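Local coordinates for protein arginase (Thermus thermophilus, PDB 2EF5) that probably hydrolyses L-arginine to L-ornithine and urea with a pair of manganese ions bound in each subunit, at residues R2-V8 / G86-L92; A25-A29 / N271-E275; S102-A107 / Q256-L260. All blocks are in the same frame, centred on the assembly; numbering follows the deposited sequence.

Contact 1: R2-V8 / G86-L92; sequences RVAVVGV and GVFPIVL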
loop_
_atom_site.group_PDB
_atom_site.type_symbol
_atom_site.label_atom_id
_atom_site.label_comp_id
_atom_site.label_asym_id
_atom_site.label_seq_id
_atom_site.Cartn_x
_atom_site.Cartn_y
_atom_site.Cartn_z
ATOM N N ARG A 2 50.802 6.995 1.453
ATOM C CA ARG A 2 51.127 7.119 0.037
ATOM C C ARG A 2 49.922 7.164 -0.893
ATOM O O ARG A 2 48.972 6.393 -0.747
ATOM C CB ARG A 2 52.039 5.967 -0.391
ATOM C CG ARG A 2 53.429 5.981 0.236
ATOM C CD ARG A 2 54.140 4.656 -0.021
ATOM N NE ARG A 2 53.451 3.551 0.647
ATOM C CZ ARG A 2 53.684 2.259 0.418
ATOM N NH1 ARG A 2 54.598 1.890 -0.471
ATOM N NH2 ARG A 2 52.995 1.337 1.077
ATOM N N VAL A 3 49.985 8.067 -1.864
ATOM C CA VAL A 3 48.923 8.230 -2.848
ATOM C C VAL A 3 49.505 8.278 -4.256
ATOM O O VAL A 3 50.512 8.945 -4.505
ATOM C CB VAL A 3 48.124 9.538 -2.609
ATOM C CG1 VAL A 3 47.182 9.800 -3.777
ATOM C CG2 VAL A 3 47.339 9.435 -1.321
ATOM N N ALA A 4 48.870 7.559 -5.172
ATOM C CA ALA A 4 49.298 7.545 -6.562
ATOM C C ALA A 4 48.140 8.068 -7.408
ATOM O O ALA A 4 47.012 7.592 -7.289
ATOM C CB ALA A 4 49.671 6.131 -6.997
ATOM N N VAL A 5 48.428 9.055 -8.244
ATOM C CA VAL A 5 47.425 9.652 -9.121
ATOM C C VAL A 5 47.700 9.292 -10.574
ATOM O O VAL A 5 48.809 9.489 -11.072
ATOM C CB VAL A 5 47.437 11.190 -9.014
ATOM C CG1 VAL A 5 46.461 11.791 -10.009
ATOM C CG2 VAL A 5 47.085 11.620 -7.596
ATOM N N VAL A 6 46.693 8.760 -11.253
ATOM C CA VAL A 6 46.845 8.412 -12.660
ATOM C C VAL A 6 45.640 8.923 -13.440
ATOM O O VAL A 6 44.502 8.829 -12.975
ATOM C CB VAL A 6 46.977 6.892 -12.859
ATOM C CG1 VAL A 6 45.743 6.185 -12.343
ATOM C CG2 VAL A 6 47.179 6.585 -14.329
ATOM N N GLY A 7 45.893 9.474 -14.620
ATOM C CA GLY A 7 44.804 9.995 -15.427
ATOM C C GLY A 7 44.453 9.128 -16.618
ATOM O O GLY A 7 45.287 8.388 -17.145
ATOM N N VAL A 8 43.195 9.211 -17.028
ATOM C CA VAL A 8 42.701 8.469 -18.177
ATOM C C VAL A 8 41.903 9.469 -19.018
ATOM O O VAL A 8 40.697 9.621 -18.843
ATOM C CB VAL A 8 41.783 7.302 -17.751
ATOM C CG1 VAL A 8 41.427 6.445 -18.958
ATOM C CG2 VAL A 8 42.472 6.460 -16.700
ATOM N N GLY A 86 49.276 -0.614 -0.140
ATOM C CA GLY A 86 49.452 0.450 0.838
ATOM C C GLY A 86 49.440 1.795 0.130
ATOM O O GLY A 86 49.418 2.854 0.762
ATOM N N VAL A 87 49.471 1.754 -1.197
ATOM C CA VAL A 87 49.438 2.976 -1.983
ATOM C C VAL A 87 47.996 3.194 -2.435
ATOM O O VAL A 87 47.411 2.351 -3.120
ATOM C CB VAL A 87 50.372 2.888 -3.212
ATOM C CG1 VAL A 87 50.250 4.152 -4.050
ATOM C CG2 VAL A 87 51.818 2.713 -2.758
ATOM N N PHE A 88 47.428 4.325 -2.029
ATOM C CA PHE A 88 46.054 4.681 -2.366
ATOM C C PHE A 88 45.995 5.267 -3.778
ATOM O O PHE A 88 46.606 6.307 -4.056
ATOM C CB PHE A 88 45.533 5.710 -1.356
ATOM C CG PHE A 88 44.059 5.981 -1.461
ATOM C CD1 PHE A 88 43.182 5.495 -0.503
ATOM C CD2 PHE A 88 43.551 6.744 -2.507
ATOM C CE1 PHE A 88 41.814 5.772 -0.580
ATOM C CE2 PHE A 88 42.186 7.026 -2.598
ATOM C CZ PHE A 88 41.318 6.543 -1.638
ATOM N N PRO A 89 45.263 4.608 -4.689
ATOM C CA PRO A 89 45.162 5.112 -6.060
ATOM C C PRO A 89 43.955 6.007 -6.323
ATOM O O PRO A 89 42.829 5.684 -5.933
ATOM C CB PRO A 89 45.086 3.837 -6.882
ATOM C CG PRO A 89 44.201 2.986 -6.026
ATOM C CD PRO A 89 44.766 3.220 -4.613
ATOM N N ILE A 90 44.207 7.120 -7.001
ATOM C CA ILE A 90 43.154 8.050 -7.383
ATOM C C ILE A 90 43.243 8.139 -8.897
ATOM O O ILE A 90 44.268 8.553 -9.446
ATOM C CB ILE A 90 43.366 9.461 -6.818
ATOM C CG1 ILE A 90 43.320 9.435 -5.289
ATOM C CG2 ILE A 90 42.282 10.393 -7.369
ATOM C CD1 ILE A 90 43.571 10.797 -4.656
ATOM N N VAL A 91 42.172 7.745 -9.571
ATOM C CA VAL A 91 42.146 7.775 -11.019
ATOM C C VAL A 91 41.322 8.964 -11.501
ATOM O O VAL A 91 40.157 9.101 -11.154
ATOM C CB VAL A 91 41.546 6.467 -11.577
ATOM C CG1 VAL A 91 41.614 6.469 -13.097
ATOM C CG2 VAL A 91 42.296 5.266 -10.992
ATOM N N LEU A 92 41.955 9.822 -12.294
ATOM C CA LEU A 92 41.322 11.011 -12.843
ATOM C C LEU A 92 40.802 10.628 -14.197
ATOM O O LEU A 92 41.531 10.094 -15.031
ATOM C CB LEU A 92 42.336 12.137 -13.012
ATOM C CG LEU A 92 43.265 12.377 -11.824
ATOM C CD1 LEU A 92 44.204 13.528 -12.150
ATOM C CD2 LEU A 92 42.450 12.681 -10.571
#
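R2 O accepts F88 N at 2.9 Å, the first of six backbone hydrogen bonds that join the parallel segments 2-8 and 86-92. The pattern then alternates: F88 O and I90 O take the amides of A4 and V6, while A4 O and V6 O take those of I90 and L92. The last bond, V8 N to L92 O at 2.7 Å, is more bent, with 148° at the hydrogen. CA-H...O contacts fill the gaps, for instance V91 CA to V6 O at 3.2 Å. The backbone bonds of V3, V5 and G7 run instead to strand 41-47. Strand 2-8 therefore sits between 41-47 and 87-93 in the all-parallel sheet of the arginase fold, whose eight strands run in the order 2-1-3-8-7-4-5-6. Apolar contacts follow the two faces. On the face of V3, V5, I90 and L92, V5 CG1 lies anti to its backbone N (chi1 176°) and meets L92 CD1 at 3.6 Å, and V3 CG1 meets I90 CD1 at 3.8 Å. On the other face A4 CB touches V87 CG1 at 3.6 Å, and V6 and V91 lie side by side, packed on L76 and L80 of helix 66-81 respectively. At the partly exposed end, R2 bends at chi3 (-65°) and brings its guanidinium over V87, whose CG2 stands 3.6 Å above the guanidinium plane, offset toward its rim. R2 NH2 also makes a weak hydrogen bond to E85 O. With an alanine here, V87 CG2 would probably lose its flat cover and E85 O this weak donor. R2 NH2 passes 3.7 Å from G86 CA, and the positive phi of G86 would jam a CB against the preceding carbonyl.

Contact 2: A25-A29 / N271-E275; sequences ALRYA and NRTAE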
loop_
_atom_site.group_PDB
_atom_site.type_symbol
_atom_site.label_atom_id
_atom_site.label_comp_id
_atom_site.label_asym_id
_atom_site.label_seq_id
_atom_site.Cartn_x
_atom_site.Cartn_y
_atom_site.Cartn_z
ATOM N N ALA A 25 42.239 19.214 -16.002
ATOM C CA ALA A 25 41.457 20.154 -15.205
ATOM C C ALA A 25 41.602 19.830 -13.720
ATOM O O ALA A 25 41.767 20.729 -12.895
ATOM C CB ALA A 25 39.986 20.097 -15.618
ATOM N N LEU A 26 41.535 18.544 -13.385
ATOM C CA LEU A 26 41.667 18.114 -12.006
ATOM C C LEU A 26 43.072 18.402 -11.473
ATOM O O LEU A 26 43.232 18.827 -10.323
ATOM C CB LEU A 26 41.328 16.629 -11.894
ATOM C CG LEU A 26 39.822 16.370 -12.022
ATOM C CD1 LEU A 26 39.555 14.922 -12.405
ATOM C CD2 LEU A 26 39.143 16.736 -10.701
ATOM N N ARG A 27 44.090 18.174 -12.300
ATOM C CA ARG A 27 45.456 18.460 -11.875
ATOM C C ARG A 27 45.592 19.966 -11.686
ATOM O O ARG A 27 46.195 20.411 -10.716
ATOM C CB ARG A 27 46.476 17.975 -12.911
ATOM C CG ARG A 27 46.618 16.468 -12.997
ATOM C CD ARG A 27 47.700 16.075 -14.005
ATOM N NE ARG A 27 48.057 14.658 -13.922
ATOM C CZ ARG A 27 47.555 13.700 -14.701
ATOM N NH1 ARG A 27 46.661 13.994 -15.643
ATOM N NH2 ARG A 27 47.952 12.441 -14.537
ATOM N N TYR A 28 45.031 20.746 -12.609
ATOM C CA TYR A 28 45.099 22.196 -12.501
ATOM C C TYR A 28 44.386 22.711 -11.255
ATOM O O TYR A 28 44.680 23.802 -10.790
ATOM C CB TYR A 28 44.534 22.867 -13.757
ATOM C CG TYR A 28 45.574 23.035 -14.841
ATOM C CD1 TYR A 28 46.714 23.809 -14.617
ATOM C CD2 TYR A 28 45.442 22.399 -16.076
ATOM C CE1 TYR A 28 47.702 23.944 -15.595
ATOM C CE2 TYR A 28 46.425 22.524 -17.062
ATOM C CZ TYR A 28 47.551 23.298 -16.810
ATOM O OH TYR A 28 48.546 23.430 -17.753
ATOM N N ALA A 29 43.457 21.927 -10.717
ATOM C CA ALA A 29 42.754 22.324 -9.498
ATOM C C ALA A 29 43.645 22.019 -8.274
ATOM O O ALA A 29 43.194 22.063 -7.130
ATOM C CB ALA A 29 41.432 21.586 -9.390
ATOM N N ASN A 271 36.546 26.250 -14.084
ATOM C CA ASN A 271 37.050 25.004 -13.517
ATOM C C ASN A 271 36.456 24.666 -12.150
ATOM O O ASN A 271 37.033 23.868 -11.417
ATOM C CB ASN A 271 38.582 25.098 -13.388
ATOM C CG ASN A 271 39.254 23.743 -13.446
ATOM O OD1 ASN A 271 38.855 22.888 -14.229
ATOM N ND2 ASN A 271 40.293 23.549 -12.631
ATOM N N ARG A 272 35.309 25.245 -11.806
ATOM C CA ARG A 272 34.734 24.997 -10.485
ATOM C C ARG A 272 34.287 23.571 -10.223
ATOM O O ARG A 272 34.235 23.138 -9.068
ATOM C CB ARG A 272 33.587 25.972 -10.197
ATOM C CG ARG A 272 32.339 25.787 -11.032
ATOM C CD ARG A 272 31.361 26.917 -10.710
ATOM N NE ARG A 272 30.021 26.680 -11.236
ATOM C CZ ARG A 272 28.993 27.499 -11.051
ATOM N NH1 ARG A 272 29.150 28.614 -10.352
ATOM N NH2 ARG A 272 27.809 27.204 -11.566
ATOM N N THR A 273 33.978 22.830 -11.280
ATOM C CA THR A 273 33.556 21.450 -11.104
ATOM C C THR A 273 34.760 20.609 -10.707
ATOM O O THR A 273 34.679 19.757 -9.819
ATOM C CB THR A 273 32.927 20.891 -12.387
ATOM O OG1 THR A 273 31.781 21.680 -12.724
ATOM C CG2 THR A 273 32.493 19.439 -12.179
ATOM N N ALA A 274 35.888 20.860 -11.355
ATOM C CA ALA A 274 37.109 20.129 -11.035
ATOM C C ALA A 274 37.539 20.490 -9.607
ATOM O O ALA A 274 37.980 19.624 -8.845
ATOM C CB ALA A 274 38.216 20.489 -12.024
ATOM N N GLU A 275 37.413 21.767 -9.245
ATOM C CA GLU A 275 37.791 22.198 -7.901
ATOM C C GLU A 275 36.873 21.525 -6.885
ATOM O O GLU A 275 37.309 21.169 -5.790
ATOM C CB GLU A 275 37.709 23.726 -7.775
ATOM C CG GLU A 275 38.589 24.452 -8.799
ATOM C CD GLU A 275 38.492 25.964 -8.727
ATOM O OE1 GLU A 275 37.447 26.483 -8.274
ATOM O OE2 GLU A 275 39.462 26.636 -9.146
#
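A25 O is gripped from two directions: N271 ND2 reaches it at 3.2 Å from the other segment, and A29 N gives it a weak helical bond at 3.0 Å. The N271 bond is almost straight, 174° at the hydrogen, and A25 O lies practically in the plane of the N271 amide. Seen from the acceptor, the donor is tilted 32° out of the carbonyl plane. N271 reaches across because its CG lies anti to the backbone N (chi1 -153°), on a backbone of left-handed conformation. It occupies the N-cap position of helix 272-284 but makes no capping bond, spending its amide on the neighbouring helix instead. The carbonyl end of the same amide rests beside A25, with N271 OD1 3.3 Å from A25 CB. The rest is apolar and built from small side chains. A274 CB points into the last turn and comes within 3.7 Å of A25 O, with the methyls of A25 and A29 close by. L26 starts away from this partner but curls back, placing L26 CD2 3.6 Å from A274 O; it continues onto L277 and V278 and carries helix 22-28 onto L92 of the sheet. A29, the first residue past the helix, sets its CB 4.0 Å from E275 CA. R27 faces the other way, in salt bridges with D44 and D47. The small side chains of A25, A29 and A274 probably allow the close helix approach, with L26 and A274 CA atoms 5.1 Å apart. Both helices belong to one outer helical layer of the three-layer α/β/α arginase fold, packed against its parallel sheet.

Contact 3: S102-A107 / Q256-L260; sequences SVAGAA and QSLDL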
loop_
_atom_site.group_PDB
_atom_site.type_symbol
_atom_site.label_atom_id
_atom_site.label_comp_id
_atom_site.label_asym_id
_atom_site.label_seq_id
_atom_site.Cartn_x
_atom_site.Cartn_y
_atom_site.Cartn_z
ATOM N N SER A 102 39.770 0.556 -13.361
ATOM C CA SER A 102 40.206 1.030 -12.051
ATOM C C SER A 102 39.740 0.137 -10.911
ATOM O O SER A 102 40.539 -0.215 -10.038
ATOM C CB SER A 102 39.751 2.477 -11.803
ATOM O OG SER A 102 38.350 2.571 -11.651
ATOM N N VAL A 103 38.465 -0.245 -10.916
ATOM C CA VAL A 103 37.937 -1.096 -9.857
ATOM C C VAL A 103 38.577 -2.478 -9.889
ATOM O O VAL A 103 39.036 -2.972 -8.862
ATOM C CB VAL A 103 36.396 -1.239 -9.955
ATOM C CG1 VAL A 103 35.885 -2.174 -8.861
ATOM C CG2 VAL A 103 35.741 0.133 -9.806
ATOM N N ALA A 104 38.619 -3.088 -11.072
ATOM C CA ALA A 104 39.213 -4.411 -11.233
ATOM C C ALA A 104 40.683 -4.388 -10.827
ATOM O O ALA A 104 41.176 -5.318 -10.190
ATOM C CB ALA A 104 39.080 -4.874 -12.682
ATOM N N GLY A 105 41.379 -3.320 -11.196
ATOM C CA GLY A 105 42.785 -3.206 -10.864
ATOM C C GLY A 105 43.024 -2.934 -9.391
ATOM O O GLY A 105 43.861 -3.588 -8.771
ATOM N N ALA A 106 42.285 -1.980 -8.830
ATOM C CA ALA A 106 42.424 -1.611 -7.419
ATOM C C ALA A 106 41.948 -2.696 -6.456
ATOM O O ALA A 106 42.363 -2.728 -5.298
ATOM C CB ALA A 106 41.665 -0.302 -7.140
ATOM N N ALA A 107 41.075 -3.577 -6.931
ATOM C CA ALA A 107 40.541 -4.646 -6.100
ATOM C C ALA A 107 41.615 -5.668 -5.734
ATOM O O ALA A 107 41.532 -6.322 -4.692
ATOM C CB ALA A 107 39.389 -5.334 -6.815
ATOM N N GLN A 256 39.811 2.509 0.172
ATOM C CA GLN A 256 41.124 2.155 -0.370
ATOM C C GLN A 256 41.452 2.698 -1.761
ATOM O O GLN A 256 42.607 2.655 -2.184
ATOM C CB GLN A 256 41.257 0.632 -0.426
ATOM C CG GLN A 256 40.185 -0.010 -1.298
ATOM C CD GLN A 256 40.711 -1.158 -2.147
ATOM O OE1 GLN A 256 41.186 -2.167 -1.624
ATOM N NE2 GLN A 256 40.628 -1.003 -3.467
ATOM N N SER A 257 40.450 3.181 -2.490
ATOM C CA SER A 257 40.692 3.701 -3.834
ATOM C C SER A 257 39.592 4.661 -4.273
ATOM O O SER A 257 38.464 4.591 -3.789
ATOM C CB SER A 257 40.821 2.539 -4.832
ATOM O OG SER A 257 39.730 1.642 -4.702
ATOM N N LEU A 258 39.910 5.529 -5.219
ATOM C CA LEU A 258 38.950 6.534 -5.660
ATOM C C LEU A 258 39.035 6.926 -7.129
ATOM O O LEU A 258 40.133 7.064 -7.667
ATOM C CB LEU A 258 39.147 7.802 -4.810
ATOM C CG LEU A 258 38.503 9.112 -5.272
ATOM C CD1 LEU A 258 37.011 9.052 -4.999
ATOM C CD2 LEU A 258 39.116 10.290 -4.540
ATOM N N ASP A 259 37.878 7.103 -7.770
ATOM C CA ASP A 259 37.841 7.581 -9.154
ATOM C C ASP A 259 37.178 8.954 -9.106
ATOM O O ASP A 259 36.191 9.139 -8.397
ATOM C CB ASP A 259 36.966 6.724 -10.085
ATOM C CG ASP A 259 37.328 5.256 -10.079
ATOM O OD1 ASP A 259 38.520 4.916 -9.996
ATOM O OD2 ASP A 259 36.392 4.442 -10.180
ATOM N N LEU A 260 37.716 9.904 -9.865
ATOM C CA LEU A 260 37.150 11.250 -9.974
ATOM C C LEU A 260 36.904 11.351 -11.473
ATOM O O LEU A 260 37.824 11.618 -12.240
ATOM C CB LEU A 260 38.157 12.308 -9.523
ATOM C CG LEU A 260 38.574 12.273 -8.052
ATOM C CD1 LEU A 260 39.607 13.368 -7.803
ATOM C CD2 LEU A 260 37.355 12.483 -7.156
HETATM O O HOH W 1 42.102 -4.838 -2.250
#
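S102 and D259 form the tight, buried end of this contact. S102 OG donates to D259 OD1 at 2.9 Å, arriving on the syn side of the carboxylate but 33° out of its plane. The hydroxyl is set there by chi1 of 69°, which places OG between the backbone N and the carbonyl carbon. D259 OD2 is hydrogen-bonded to S99 and S215, so three serine hydroxyls surround the group, probably fixing its rotation. The D259 side chain lies about 5 Å from that of the manganese ligand H96. In the middle, A106 CB packs on S257 CB at 3.8 Å. At the other end, Q256 is partly exposed and held more loosely. Its NE2 donates to A106 O at 3.1 Å, yet stands well above the carbonyl plane, with a C=O...N angle of only 111°. Its OE1 reaches A107 O through one water, which donates at 2.9 Å to Q256 OE1 and at 2.9 Å to A107 O. The axes of segments 102-107 and 256-260 approach to 9.2 Å and run nearly antiparallel, the helix lying over the face of S257 and D259, with H213 of strand 212-217 and V91 of strand 87-93 touching S102; L258 points to the opposite face, onto A281 and L284 of helix 272-284.

How the contacts relate
Contacts 1 and 3 are buried in and against the same sheet, whereas contact 2 joins two helices nearer the surface and is only partly buried. Strands 87-93 and 255-261 are direct neighbours: V91 N to L258 O and V91 O to L260 N, both 2.9 Å, are probable hydrogen bonds linking contact 1 to contact 3. Chemistry follows position: regular backbone bonding between strands in contact 1, a single hydrogen bond from a side-chain amide and methyl packing in contact 2, side-chain polar bonds between helix and strand in contact 3. Contact 2 touches both others through L26, whose CD1 meets L92 CB of contact 1 and L260 O of contact 3.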